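Local coordinates for DNA mismatch repair protein MutS (PDB 1EWQ) that takes part in DNA mismatch repair, binding mismatched duplex DNA and hydrolysing ATP weakly, at residues R52-V57 with L86-R91; P28-L33 with L115-T120; L148-G153 with A226-T231; L121-L126 with L341-P346. All coordinates share one frame; numbering follows the deposited sequence.

Contact 1: residues R52-V57 with L86-R91; sequences RALGLV and LKMGFR. With nucleotides of chain A.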
loop_
_atom_site.group_PDB
_atom_site.type_symbol
_atom_site.label_atom_id
_atom_site.label_comp_id
_atom_site.label_asym_id
_atom_site.label_seq_id
_atom_site.Cartn_x
_atom_site.Cartn_y
_atom_site.Cartn_z
ATOM N N ARG C 52 -1.566 17.966 -5.026
ATOM C CA ARG C 52 -1.011 16.669 -5.383
ATOM C C ARG C 52 -1.459 15.570 -4.426
ATOM O O ARG C 52 -1.748 14.448 -4.851
ATOM C CB ARG C 52 0.518 16.722 -5.442
ATOM C CG ARG C 52 1.237 16.620 -4.120
ATOM C CD ARG C 52 2.728 16.409 -4.375
ATOM N NE ARG C 52 3.324 17.526 -5.104
ATOM C CZ ARG C 52 3.749 18.653 -4.535
ATOM N NH1 ARG C 52 3.650 18.816 -3.218
ATOM N NH2 ARG C 52 4.267 19.625 -5.282
ATOM N N ALA C 53 -1.526 15.897 -3.139
ATOM C CA ALA C 53 -1.948 14.931 -2.134
ATOM C C ALA C 53 -3.310 14.334 -2.473
ATOM O O ALA C 53 -3.528 13.136 -2.298
ATOM C CB ALA C 53 -1.999 15.591 -0.766
ATOM N N LEU C 54 -4.220 15.167 -2.966
ATOM C CA LEU C 54 -5.561 14.713 -3.306
ATOM C C LEU C 54 -5.823 14.701 -4.806
ATOM O O LEU C 54 -6.939 14.421 -5.245
ATOM C CB LEU C 54 -6.598 15.595 -2.609
ATOM C CG LEU C 54 -6.491 15.653 -1.084
ATOM C CD1 LEU C 54 -7.507 16.649 -0.545
ATOM C CD2 LEU C 54 -6.717 14.260 -0.493
ATOM N N GLY C 55 -4.794 14.996 -5.593
ATOM C CA GLY C 55 -4.960 15.005 -7.034
ATOM C C GLY C 55 -6.030 15.990 -7.462
ATOM O O GLY C 55 -6.908 15.667 -8.266
ATOM N N LEU C 56 -5.957 17.196 -6.911
ATOM C CA LEU C 56 -6.910 18.253 -7.223
ATOM C C LEU C 56 -6.334 19.159 -8.310
ATOM O O LEU C 56 -5.144 19.103 -8.623
ATOM C CB LEU C 56 -7.196 19.096 -5.973
ATOM C CG LEU C 56 -7.675 18.400 -4.693
ATOM C CD1 LEU C 56 -7.674 19.410 -3.551
ATOM C CD2 LEU C 56 -9.064 17.800 -4.889
ATOM N N VAL C 57 -7.188 19.988 -8.893
ATOM C CA VAL C 57 -6.741 20.924 -9.909
ATOM C C VAL C 57 -6.019 22.035 -9.159
ATOM O O VAL C 57 -6.488 22.493 -8.112
ATOM C CB VAL C 57 -7.933 21.521 -10.681
ATOM C CG1 VAL C 57 -7.450 22.604 -11.631
ATOM C CG2 VAL C 57 -8.651 20.424 -11.449
ATOM N N LEU C 86 -5.558 12.223 6.338
ATOM C CA LEU C 86 -5.099 11.576 7.560
ATOM C C LEU C 86 -4.318 10.304 7.281
ATOM O O LEU C 86 -3.258 10.073 7.865
ATOM C CB LEU C 86 -6.289 11.254 8.466
ATOM C CG LEU C 86 -6.851 12.459 9.223
ATOM C CD1 LEU C 86 -8.210 12.134 9.790
ATOM C CD2 LEU C 86 -5.880 12.855 10.326
ATOM N N LYS C 87 -4.837 9.482 6.376
ATOM C CA LYS C 87 -4.192 8.219 6.058
ATOM C C LYS C 87 -2.856 8.383 5.345
ATOM O O LYS C 87 -2.052 7.449 5.290
ATOM C CB LYS C 87 -5.160 7.353 5.252
ATOM C CG LYS C 87 -6.484 7.166 5.995
ATOM C CD LYS C 87 -7.426 6.194 5.310
ATOM C CE LYS C 87 -8.740 6.075 6.089
ATOM N NZ LYS C 87 -8.539 5.608 7.499
HETATM N N MSE C 88 -2.604 9.576 4.822
HETATM C CA MSE C 88 -1.344 9.826 4.139
HETATM C C MSE C 88 -0.274 10.344 5.098
HETATM O O MSE C 88 0.885 10.482 4.716
HETATM C CB MSE C 88 -1.547 10.810 2.980
HETATM C CG MSE C 88 -2.158 10.172 1.737
HETATM SE SE MSE C 88 -2.696 11.422 0.347
HETATM C CE MSE C 88 -4.529 10.830 0.135
ATOM N N GLY C 89 -0.662 10.624 6.341
ATOM C CA GLY C 89 0.299 11.107 7.318
ATOM C C GLY C 89 0.238 12.587 7.660
ATOM O O GLY C 89 1.147 13.105 8.308
ATOM N N PHE C 90 -0.819 13.275 7.234
ATOM C CA PHE C 90 -0.972 14.701 7.525
ATOM C C PHE C 90 -1.682 14.947 8.853
ATOM O O PHE C 90 -2.427 14.099 9.340
ATOM C CB PHE C 90 -1.830 15.409 6.465
ATOM C CG PHE C 90 -1.207 15.501 5.101
ATOM C CD1 PHE C 90 -1.370 14.477 4.174
ATOM C CD2 PHE C 90 -0.496 16.638 4.726
ATOM C CE1 PHE C 90 -0.836 14.588 2.895
ATOM C CE2 PHE C 90 0.044 16.756 3.448
ATOM C CZ PHE C 90 -0.125 15.734 2.532
ATOM N N ARG C 91 -1.443 16.122 9.427
ATOM C CA ARG C 91 -2.138 16.562 10.636
ATOM C C ARG C 91 -2.928 17.737 10.055
ATOM O O ARG C 91 -2.415 18.444 9.197
ATOM C CB ARG C 91 -1.179 17.086 11.709
ATOM C CG ARG C 91 -0.349 16.038 12.446
ATOM C CD ARG C 91 0.247 16.660 13.706
ATOM N NE ARG C 91 1.361 15.904 14.264
ATOM C CZ ARG C 91 2.573 15.840 13.721
ATOM N NH1 ARG C 91 2.836 16.493 12.595
ATOM N NH2 ARG C 91 3.529 15.127 14.306
ATOM P P DG A 14 -11.012 20.812 -8.524
ATOM O OP1 DG A 14 -10.000 19.768 -8.211
ATOM O OP2 DG A 14 -11.256 21.197 -9.937
ATOM O "O5'" DG A 14 -12.406 20.348 -7.924
ATOM C "C5'" DG A 14 -12.553 20.077 -6.540
ATOM C "C4'" DG A 14 -14.012 19.866 -6.220
ATOM O "O4'" DG A 14 -14.714 21.126 -6.332
ATOM C "C3'" DG A 14 -14.722 18.898 -7.163
ATOM O "O3'" DG A 14 -15.648 18.109 -6.417
ATOM C "C2'" DG A 14 -15.426 19.814 -8.153
ATOM C "C1'" DG A 14 -15.732 21.056 -7.325
ATOM N N9 DG A 14 -15.689 22.307 -8.084
ATOM C C8 DG A 14 -14.731 22.674 -8.999
ATOM N N7 DG A 14 -14.931 23.860 -9.504
ATOM C C5 DG A 14 -16.096 24.306 -8.892
ATOM C C6 DG A 14 -16.798 25.534 -9.037
ATOM O O6 DG A 14 -16.524 26.500 -9.760
ATOM N N1 DG A 14 -17.923 25.579 -8.221
ATOM C C2 DG A 14 -18.320 24.579 -7.368
ATOM N N2 DG A 14 -19.418 24.830 -6.639
ATOM N N3 DG A 14 -17.682 23.425 -7.232
ATOM C C4 DG A 14 -16.582 23.359 -8.016
#
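Met88 and Phe90 both set CG anti to their own carbonyl carbons (chi1 -78° and -68°), and this turns both side chains onto the end region of helix 44-54, at Ala53 and Leu54. Met88, a selenomethionine, is bent at its last torsion; its SE lies 3.3 Å from Ala53 O, while its CE comes obliquely to Leu54 CD2 at 4.1 Å. The methyl of Ala53 touches the Phe90 ring obliquely, with CB 3.8 Å from Phe90 CZ. The contact is small and mostly apolar, apart from the selenium beside the Ala53 carbonyl oxygen, and Leu54 adds to it by packing on Tyr81 and Leu85 of helix 78-87. Both helices turn off at glycines with positive phi, Gly55 and Gly89, each in a Schellman motif; Gly89 N bonds back to Leu86 O at 3.1 Å. Beyond Gly55 the chain extends to the DNA, where Val57 N donates an almost straight bond (174°) to OP1 of DG14 of chain A at 2.9 Å. Arg76 of the second subunit binds Gly55 O. In MutS domain I the C-terminal ends of two helices, with the residues following one of them, thus pack together, the other leading into a backbone-amide contact with a DNA phosphate.

Contact 2: residues P28-L33 with L115-T120; sequences PDYLLL and LLTPGT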
loop_
_atom_site.group_PDB
_atom_site.type_symbol
_atom_site.label_atom_id
_atom_site.label_comp_id
_atom_site.label_asym_id
_atom_site.label_seq_id
_atom_site.Cartn_x
_atom_site.Cartn_y
_atom_site.Cartn_z
ATOM N N PRO C 28 2.723 25.229 12.466
ATOM C CA PRO C 28 3.822 24.762 11.615
ATOM C C PRO C 28 3.806 23.296 11.189
ATOM O O PRO C 28 4.240 22.966 10.087
ATOM C CB PRO C 28 5.055 25.087 12.454
ATOM C CG PRO C 28 4.643 26.333 13.154
ATOM C CD PRO C 28 3.251 26.003 13.605
ATOM N N ASP C 29 3.319 22.414 12.055
ATOM C CA ASP C 29 3.307 20.993 11.728
ATOM C C ASP C 29 1.951 20.451 11.301
ATOM O O ASP C 29 1.725 19.240 11.318
ATOM C CB ASP C 29 3.832 20.189 12.912
ATOM C CG ASP C 29 5.203 20.660 13.367
ATOM O OD1 ASP C 29 6.140 20.679 12.531
ATOM O OD2 ASP C 29 5.338 21.012 14.563
ATOM N N TYR C 30 1.055 21.351 10.913
ATOM C CA TYR C 30 -0.274 20.951 10.467
ATOM C C TYR C 30 -0.526 21.508 9.080
ATOM O O TYR C 30 0.066 22.521 8.697
ATOM C CB TYR C 30 -1.362 21.501 11.397
ATOM C CG TYR C 30 -1.301 21.005 12.820
ATOM C CD1 TYR C 30 -0.265 21.387 13.673
ATOM C CD2 TYR C 30 -2.278 20.147 13.314
ATOM C CE1 TYR C 30 -0.209 20.925 14.980
ATOM C CE2 TYR C 30 -2.229 19.680 14.617
ATOM C CZ TYR C 30 -1.193 20.072 15.441
ATOM O OH TYR C 30 -1.138 19.601 16.724
ATOM N N LEU C 31 -1.388 20.841 8.320
ATOM C CA LEU C 31 -1.746 21.342 7.006
ATOM C C LEU C 31 -3.000 22.138 7.305
ATOM O O LEU C 31 -4.013 21.578 7.730
ATOM C CB LEU C 31 -2.062 20.213 6.026
ATOM C CG LEU C 31 -2.438 20.723 4.630
ATOM C CD1 LEU C 31 -1.318 21.607 4.096
ATOM C CD2 LEU C 31 -2.688 19.560 3.691
ATOM N N LEU C 32 -2.920 23.448 7.104
ATOM C CA LEU C 32 -4.042 24.329 7.381
ATOM C C LEU C 32 -5.054 24.406 6.244
ATOM O O LEU C 32 -4.697 24.672 5.093
ATOM C CB LEU C 32 -3.518 25.727 7.715
ATOM C CG LEU C 32 -4.519 26.714 8.320
ATOM C CD1 LEU C 32 -3.816 27.564 9.356
ATOM C CD2 LEU C 32 -5.139 27.567 7.232
ATOM N N LEU C 33 -6.315 24.149 6.582
ATOM C CA LEU C 33 -7.417 24.199 5.631
ATOM C C LEU C 33 -8.168 25.473 5.971
ATOM O O LEU C 33 -8.888 25.543 6.968
ATOM C CB LEU C 33 -8.314 22.967 5.784
ATOM C CG LEU C 33 -7.584 21.653 5.462
ATOM C CD1 LEU C 33 -8.513 20.466 5.662
ATOM C CD2 LEU C 33 -7.076 21.684 4.027
ATOM N N LEU C 115 -8.167 20.704 15.511
ATOM C CA LEU C 115 -7.054 20.051 14.865
ATOM C C LEU C 115 -7.466 18.601 14.663
ATOM O O LEU C 115 -8.183 18.036 15.493
ATOM C CB LEU C 115 -5.816 20.122 15.759
ATOM C CG LEU C 115 -5.381 21.532 16.183
ATOM C CD1 LEU C 115 -4.137 21.442 17.059
ATOM C CD2 LEU C 115 -5.095 22.378 14.953
ATOM N N LEU C 116 -7.046 18.009 13.554
ATOM C CA LEU C 116 -7.367 16.612 13.288
ATOM C C LEU C 116 -6.076 15.825 13.226
ATOM O O LEU C 116 -5.292 15.981 12.297
ATOM C CB LEU C 116 -8.128 16.452 11.973
ATOM C CG LEU C 116 -9.496 17.132 11.864
ATOM C CD1 LEU C 116 -10.158 16.720 10.556
ATOM C CD2 LEU C 116 -10.374 16.737 13.023
ATOM N N THR C 117 -5.850 15.002 14.241
ATOM C CA THR C 117 -4.660 14.180 14.302
ATOM C C THR C 117 -5.135 12.760 14.576
ATOM O O THR C 117 -6.134 12.553 15.241
ATOM C CB THR C 117 -3.689 14.678 15.393
ATOM O OG1 THR C 117 -4.193 14.352 16.692
ATOM C CG2 THR C 117 -3.520 16.196 15.272
ATOM N N PRO C 118 -4.414 11.764 14.067
ATOM C CA PRO C 118 -4.790 10.360 14.250
ATOM C C PRO C 118 -5.269 9.946 15.637
ATOM O O PRO C 118 -6.276 9.250 15.756
ATOM C CB PRO C 118 -3.543 9.601 13.784
ATOM C CG PRO C 118 -2.433 10.566 14.057
ATOM C CD PRO C 118 -3.016 11.886 13.621
ATOM N N GLY C 119 -4.580 10.392 16.681
ATOM C CA GLY C 119 -4.979 10.010 18.025
ATOM C C GLY C 119 -5.958 10.900 18.780
ATOM O O GLY C 119 -6.154 10.704 19.973
ATOM N N THR C 120 -6.586 11.862 18.112
ATOM C CA THR C 120 -7.524 12.748 18.799
ATOM C C THR C 120 -8.809 12.952 18.001
ATOM O O THR C 120 -9.540 13.913 18.223
ATOM C CB THR C 120 -6.888 14.137 19.045
ATOM O OG1 THR C 120 -6.625 14.766 17.786
ATOM C CG2 THR C 120 -5.579 14.002 19.827
#
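Thr117, whose methyl meets the ring of Tyr30, starts a turn closed by a bond from Thr120 N to Thr117 O at 3.0 Å. Outside the two segments, Glu177 OE1 is bonded both to Thr117 OG1 and to Gly119 N, so one carboxylate oxygen holds the turn at two points. Across the contact the chemistry is apolar. Tyr30 holds CG anti to its carbonyl carbon (chi1 -62°), sending the ring over to the end of strand 110-116. There it crosses the Leu115 side chain at about a right angle: Leu115 CD1 is 3.5 Å from Tyr30 OH and 3.6 Å from Tyr30 CE2, and the other methyl, CD2, lies 3.9 Å from Tyr30 CD2. Thr117 CG2 comes obliquely to Tyr30 CE2 at 3.8 Å. Tyr227 of helix 215-232 also packs against both Tyr30 and Thr117. Putting an alanine in place of Tyr30 removes the ring shared by Leu115 CD1 and Thr117 CG2 and would probably leave a gap beside Tyr227. Strand 92-97 lies between strands 31-36 and 110-116, and Tyr30, which rests on its Ala93, thus spans a neighbouring strand to reach the edge strand of the mixed sheet of MutS domain I.

Contact 3: residues L148-G153 with A226-T231; sequences LDVSTG and AYAQRT
No flat side chain takes part where Leu148 and Val150 meet Ala228; the flat group in this turn is the carboxylate of Asp149, which is bonded through both oxygens. Ser151 OG reaches Asp149 OD1 on the syn side at 2.8 Å, 26° out of the carboxylate plane, and Asn132 N binds OD2. The backbone of the same residue is gripped too, Asp149 O accepting from Gly153 N at 2.7 Å and from Thr152 N at 3.2 Å. These bonds probably hold the turn that follows the strand, and Val150 within it faces helix 215-232. Leu148 places CG anti to its backbone N (chi1 172°), and its CD2 then arrives at Ala228 CB at 3.6 Å. Two residues on, Val150 CG2 touches the same methyl at 3.9 Å, so one alanine carbon receives two branched side chains. On the helix, Thr231 OG1 bonds back to Ala228 O at 2.9 Å, the donor tilted 29° from the carbonyl plane. The contact is therefore wholly apolar and buried, while Asp149, Ser151 and Thr231 have their hydrogen bonds elsewhere; the small alanine probably allows the close approach of helix and sheet, which rests on van der Waals contact alone.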
loop_
_atom_site.group_PDB
_atom_site.type_symbol
_atom_site.label_atom_id
_atom_site.label_comp_id
_atom_site.label_asym_id
_atom_site.label_seq_id
_atom_site.Cartn_x
_atom_site.Cartn_y
_atom_site.Cartn_z
ATOM N N LEU C 148 -5.273 8.278 26.398
ATOM C CA LEU C 148 -6.502 9.049 26.356
ATOM C C LEU C 148 -7.201 8.706 25.054
ATOM O O LEU C 148 -6.572 8.687 23.996
ATOM C CB LEU C 148 -6.237 10.561 26.385
ATOM C CG LEU C 148 -7.491 11.423 26.150
ATOM C CD1 LEU C 148 -8.518 11.193 27.280
ATOM C CD2 LEU C 148 -7.102 12.907 26.091
ATOM N N ASP C 149 -8.494 8.394 25.148
ATOM C CA ASP C 149 -9.301 8.119 23.969
ATOM C C ASP C 149 -10.281 9.269 24.035
ATOM O O ASP C 149 -11.241 9.253 24.812
ATOM C CB ASP C 149 -10.047 6.784 24.066
ATOM C CG ASP C 149 -10.801 6.452 22.786
ATOM O OD1 ASP C 149 -11.260 7.400 22.108
ATOM O OD2 ASP C 149 -10.945 5.245 22.467
ATOM N N VAL C 150 -10.014 10.282 23.228
ATOM C CA VAL C 150 -10.829 11.477 23.210
ATOM C C VAL C 150 -12.279 11.226 22.801
ATOM O O VAL C 150 -13.165 11.976 23.211
ATOM C CB VAL C 150 -10.191 12.539 22.276
ATOM C CG1 VAL C 150 -10.908 13.857 22.409
ATOM C CG2 VAL C 150 -8.708 12.703 22.618
ATOM N N SER C 151 -12.537 10.179 22.010
ATOM C CA SER C 151 -13.908 9.901 21.573
ATOM C C SER C 151 -14.770 9.252 22.652
ATOM O O SER C 151 -15.994 9.263 22.551
ATOM C CB SER C 151 -13.925 9.008 20.320
ATOM O OG SER C 151 -13.651 7.654 20.636
ATOM N N THR C 152 -14.147 8.688 23.680
ATOM C CA THR C 152 -14.916 8.041 24.747
ATOM C C THR C 152 -14.646 8.643 26.119
ATOM O O THR C 152 -15.450 8.505 27.037
ATOM C CB THR C 152 -14.609 6.535 24.845
ATOM O OG1 THR C 152 -13.265 6.350 25.306
ATOM C CG2 THR C 152 -14.776 5.863 23.476
ATOM N N GLY C 153 -13.512 9.317 26.252
ATOM C CA GLY C 153 -13.162 9.905 27.527
ATOM C C GLY C 153 -12.325 8.948 28.359
ATOM O O GLY C 153 -11.941 9.286 29.479
ATOM N N ALA C 226 -2.954 18.651 27.526
ATOM C CA ALA C 226 -2.578 19.861 26.807
ATOM C C ALA C 226 -2.771 19.644 25.315
ATOM O O ALA C 226 -3.305 20.507 24.616
ATOM C CB ALA C 226 -1.126 20.225 27.100
ATOM N N TYR C 227 -2.346 18.484 24.829
ATOM C CA TYR C 227 -2.465 18.168 23.411
ATOM C C TYR C 227 -3.922 18.021 22.947
ATOM O O TYR C 227 -4.335 18.661 21.988
ATOM C CB TYR C 227 -1.683 16.887 23.099
ATOM C CG TYR C 227 -1.421 16.668 21.628
ATOM C CD1 TYR C 227 -0.476 17.437 20.946
ATOM C CD2 TYR C 227 -2.136 15.709 20.908
ATOM C CE1 TYR C 227 -0.249 17.260 19.588
ATOM C CE2 TYR C 227 -1.917 15.521 19.540
ATOM C CZ TYR C 227 -0.972 16.303 18.890
ATOM O OH TYR C 227 -0.761 16.137 17.541
ATOM N N ALA C 228 -4.700 17.189 23.633
ATOM C CA ALA C 228 -6.093 16.957 23.249
ATOM C C ALA C 228 -7.013 18.167 23.403
ATOM O O ALA C 228 -7.931 18.344 22.611
ATOM C CB ALA C 228 -6.659 15.772 24.026
ATOM N N GLN C 229 -6.786 18.995 24.417
ATOM C CA GLN C 229 -7.628 20.171 24.611
ATOM C C GLN C 229 -7.396 21.133 23.455
ATOM O O GLN C 229 -8.300 21.838 23.017
ATOM C CB GLN C 229 -7.325 20.820 25.968
ATOM C CG GLN C 229 -7.608 19.838 27.111
ATOM C CD GLN C 229 -7.430 20.408 28.513
ATOM O OE1 GLN C 229 -6.434 21.074 28.821
ATOM N NE2 GLN C 229 -8.395 20.115 29.383
ATOM N N ARG C 230 -6.175 21.130 22.942
ATOM C CA ARG C 230 -5.817 21.972 21.815
ATOM C C ARG C 230 -6.558 21.468 20.578
ATOM O O ARG C 230 -7.268 22.228 19.922
ATOM C CB ARG C 230 -4.309 21.895 21.581
ATOM C CG ARG C 230 -3.723 22.950 20.652
ATOM C CD ARG C 230 -2.219 22.714 20.501
ATOM N NE ARG C 230 -1.639 22.343 21.793
ATOM C CZ ARG C 230 -0.383 21.944 21.995
ATOM N NH1 ARG C 230 0.481 21.857 20.985
ATOM N NH2 ARG C 230 -0.000 21.609 23.221
ATOM N N THR C 231 -6.406 20.180 20.272
ATOM C CA THR C 231 -7.056 19.603 19.099
ATOM C C THR C 231 -8.571 19.704 19.186
ATOM O O THR C 231 -9.230 20.111 18.228
ATOM C CB THR C 231 -6.672 18.106 18.889
ATOM O OG1 THR C 231 -7.200 17.308 19.957
ATOM C CG2 THR C 231 -5.162 17.940 18.840
#

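Contact 4: residues L121-L126 with L341-P346; sequences LLQESL and LGRASP
Leu341 and Arg343 belong to the short loop between helices 332-340 and 346-366 in MutS domain III, and they meet Leu122 and Gln123 of the segment that leads out of strand 110-116. Gly342, with positive phi, ends the first helix in a Schellman motif, while Ser345 takes the N-cap position of the second. Arg343 runs extended from CG to NE (chi3 180°), carrying its guanidinium away from the loop to lie across Leu122. The methyl CD1 of Leu122 sits over the centre of one guanidinium face, 3.6 Å from Arg343 CZ, and Leu122 CB lies 3.8 Å from Arg343 NH1. The other methyl, Leu122 CD2, packs against Leu341 CD1 at 3.8 Å, the two leucines crossing at about a right angle. At the guanidinium edge, near its plane, Gln123 NE2 stands 3.5 Å from Arg343 NH1; both are donors and do not bond, and the amide and guanidinium planes are 67° apart. The Gln123 chain bends at chi2 (78°), which brings OE1 to a weak bond from Leu122 N at 3.4 Å. Arg343 NH2 bonds to Gln232 O. Replacing Arg343 by an alanine would strip away the flat group over Leu122 CD1 and is likely to leave Gln232 O without this partner. Leu122 also touches Val150 and Arg338. The contact is a leucine-on-guanidinium packing where the segment following strand 110-116 meets the helical domain III.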
loop_
_atom_site.group_PDB
_atom_site.type_symbol
_atom_site.label_atom_id
_atom_site.label_comp_id
_atom_site.label_asym_id
_atom_site.label_seq_id
_atom_site.Cartn_x
_atom_site.Cartn_y
_atom_site.Cartn_z
ATOM N N LEU C 121 -9.088 12.042 17.081
ATOM C CA LEU C 121 -10.272 12.151 16.239
ATOM C C LEU C 121 -11.591 11.998 16.995
ATOM O O LEU C 121 -11.740 11.133 17.866
ATOM C CB LEU C 121 -10.199 11.111 15.115
ATOM C CG LEU C 121 -8.954 11.216 14.224
ATOM C CD1 LEU C 121 -8.938 10.043 13.238
ATOM C CD2 LEU C 121 -8.934 12.580 13.500
ATOM N N LEU C 122 -12.545 12.850 16.646
ATOM C CA LEU C 122 -13.870 12.825 17.248
ATOM C C LEU C 122 -14.952 12.552 16.209
ATOM O O LEU C 122 -16.099 12.301 16.561
ATOM C CB LEU C 122 -14.153 14.153 17.952
ATOM C CG LEU C 122 -13.477 14.216 19.319
ATOM C CD1 LEU C 122 -13.200 15.652 19.712
ATOM C CD2 LEU C 122 -14.353 13.510 20.329
ATOM N N GLN C 123 -14.589 12.607 14.930
ATOM C CA GLN C 123 -15.551 12.361 13.864
ATOM C C GLN C 123 -15.773 10.857 13.646
ATOM O O GLN C 123 -14.829 10.105 13.406
ATOM C CB GLN C 123 -15.083 13.008 12.555
ATOM C CG GLN C 123 -14.933 14.541 12.586
ATOM C CD GLN C 123 -13.661 15.022 13.281
ATOM O OE1 GLN C 123 -12.747 14.242 13.555
ATOM N NE2 GLN C 123 -13.596 16.322 13.552
ATOM N N GLU C 124 -17.030 10.439 13.732
ATOM C CA GLU C 124 -17.420 9.043 13.556
ATOM C C GLU C 124 -16.847 8.389 12.294
ATOM O O GLU C 124 -16.325 7.279 12.356
ATOM C CB GLU C 124 -18.960 8.946 13.568
ATOM C CG GLU C 124 -19.570 7.603 13.158
ATOM C CD GLU C 124 -21.115 7.583 13.272
ATOM O OE1 GLU C 124 -21.772 8.620 12.996
ATOM O OE2 GLU C 124 -21.676 6.521 13.623
ATOM N N SER C 125 -16.917 9.087 11.165
ATOM C CA SER C 125 -16.424 8.553 9.889
ATOM C C SER C 125 -14.908 8.437 9.749
ATOM O O SER C 125 -14.425 7.850 8.777
ATOM C CB SER C 125 -16.938 9.401 8.722
ATOM O OG SER C 125 -16.145 10.566 8.549
ATOM N N LEU C 126 -14.158 9.001 10.694
ATOM C CA LEU C 126 -12.698 8.939 10.632
ATOM C C LEU C 126 -12.151 8.007 11.714
ATOM O O LEU C 126 -10.942 7.840 11.851
ATOM C CB LEU C 126 -12.104 10.337 10.830
ATOM C CG LEU C 126 -12.783 11.475 10.066
ATOM C CD1 LEU C 126 -12.063 12.794 10.333
ATOM C CD2 LEU C 126 -12.783 11.151 8.583
ATOM N N LEU C 341 -19.532 17.353 24.362
ATOM C CA LEU C 341 -18.607 18.293 23.738
ATOM C C LEU C 341 -19.276 19.300 22.803
ATOM O O LEU C 341 -18.595 20.092 22.163
ATOM C CB LEU C 341 -17.523 17.530 22.962
ATOM C CG LEU C 341 -16.488 16.790 23.814
ATOM C CD1 LEU C 341 -15.571 15.940 22.944
ATOM C CD2 LEU C 341 -15.691 17.809 24.606
ATOM N N GLY C 342 -20.602 19.260 22.713
ATOM C CA GLY C 342 -21.312 20.186 21.847
ATOM C C GLY C 342 -21.111 19.975 20.354
ATOM O O GLY C 342 -21.212 20.929 19.572
ATOM N N ARG C 343 -20.833 18.733 19.953
ATOM C CA ARG C 343 -20.634 18.389 18.552
ATOM C C ARG C 343 -21.730 17.506 17.960
ATOM O O ARG C 343 -21.741 17.273 16.752
ATOM C CB ARG C 343 -19.320 17.651 18.363
ATOM C CG ARG C 343 -18.091 18.419 18.709
ATOM C CD ARG C 343 -16.898 17.619 18.260
ATOM N NE ARG C 343 -15.636 18.285 18.550
ATOM C CZ ARG C 343 -14.600 18.258 17.723
ATOM N NH1 ARG C 343 -14.706 17.603 16.574
ATOM N NH2 ARG C 343 -13.466 18.874 18.043
ATOM N N ALA C 344 -22.623 16.989 18.797
ATOM C CA ALA C 344 -23.693 16.122 18.320
ATOM C C ALA C 344 -24.456 16.725 17.137
ATOM O O ALA C 344 -24.893 17.880 17.182
ATOM C CB ALA C 344 -24.648 15.809 19.450
ATOM N N SER C 345 -24.622 15.915 16.094
ATOM C CA SER C 345 -25.298 16.306 14.861
ATOM C C SER C 345 -26.755 15.864 14.798
ATOM O O SER C 345 -27.204 15.027 15.577
ATOM C CB SER C 345 -24.578 15.677 13.668
ATOM O OG SER C 345 -24.838 14.281 13.630
ATOM N N PRO C 346 -27.518 16.430 13.861
ATOM C CA PRO C 346 -28.907 15.983 13.806
ATOM C C PRO C 346 -28.943 14.487 13.483
ATOM O O PRO C 346 -29.886 13.787 13.833
ATOM C CB PRO C 346 -29.526 16.869 12.718
ATOM C CG PRO C 346 -28.337 17.475 11.996
ATOM C CD PRO C 346 -27.313 17.640 13.054
#

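How the contacts relate
Contacts 2 and 3 are buried, whereas contacts 1 and 4 are only partly so, and only contact 1 lies against the DNA. Contact 1 is nested within the chain closed by contact 2, both in domain I; a backbone bond from Leu31 N to Arg91 O joins them. Strand 110-116 then joins contacts 2 and 3, through Leu115 N and Thr231 O, while Leu122 CD2 of contact 4 reaches Val150 O of contact 3. The apolar side chains differ in kind: selenium and phenyl ring at helix ends in contact 1, a tyrosine spanning strands in contact 2, aliphatic carbons alone in contact 3. Contact 4, which reaches the helical domain III, brings in a guanidinium.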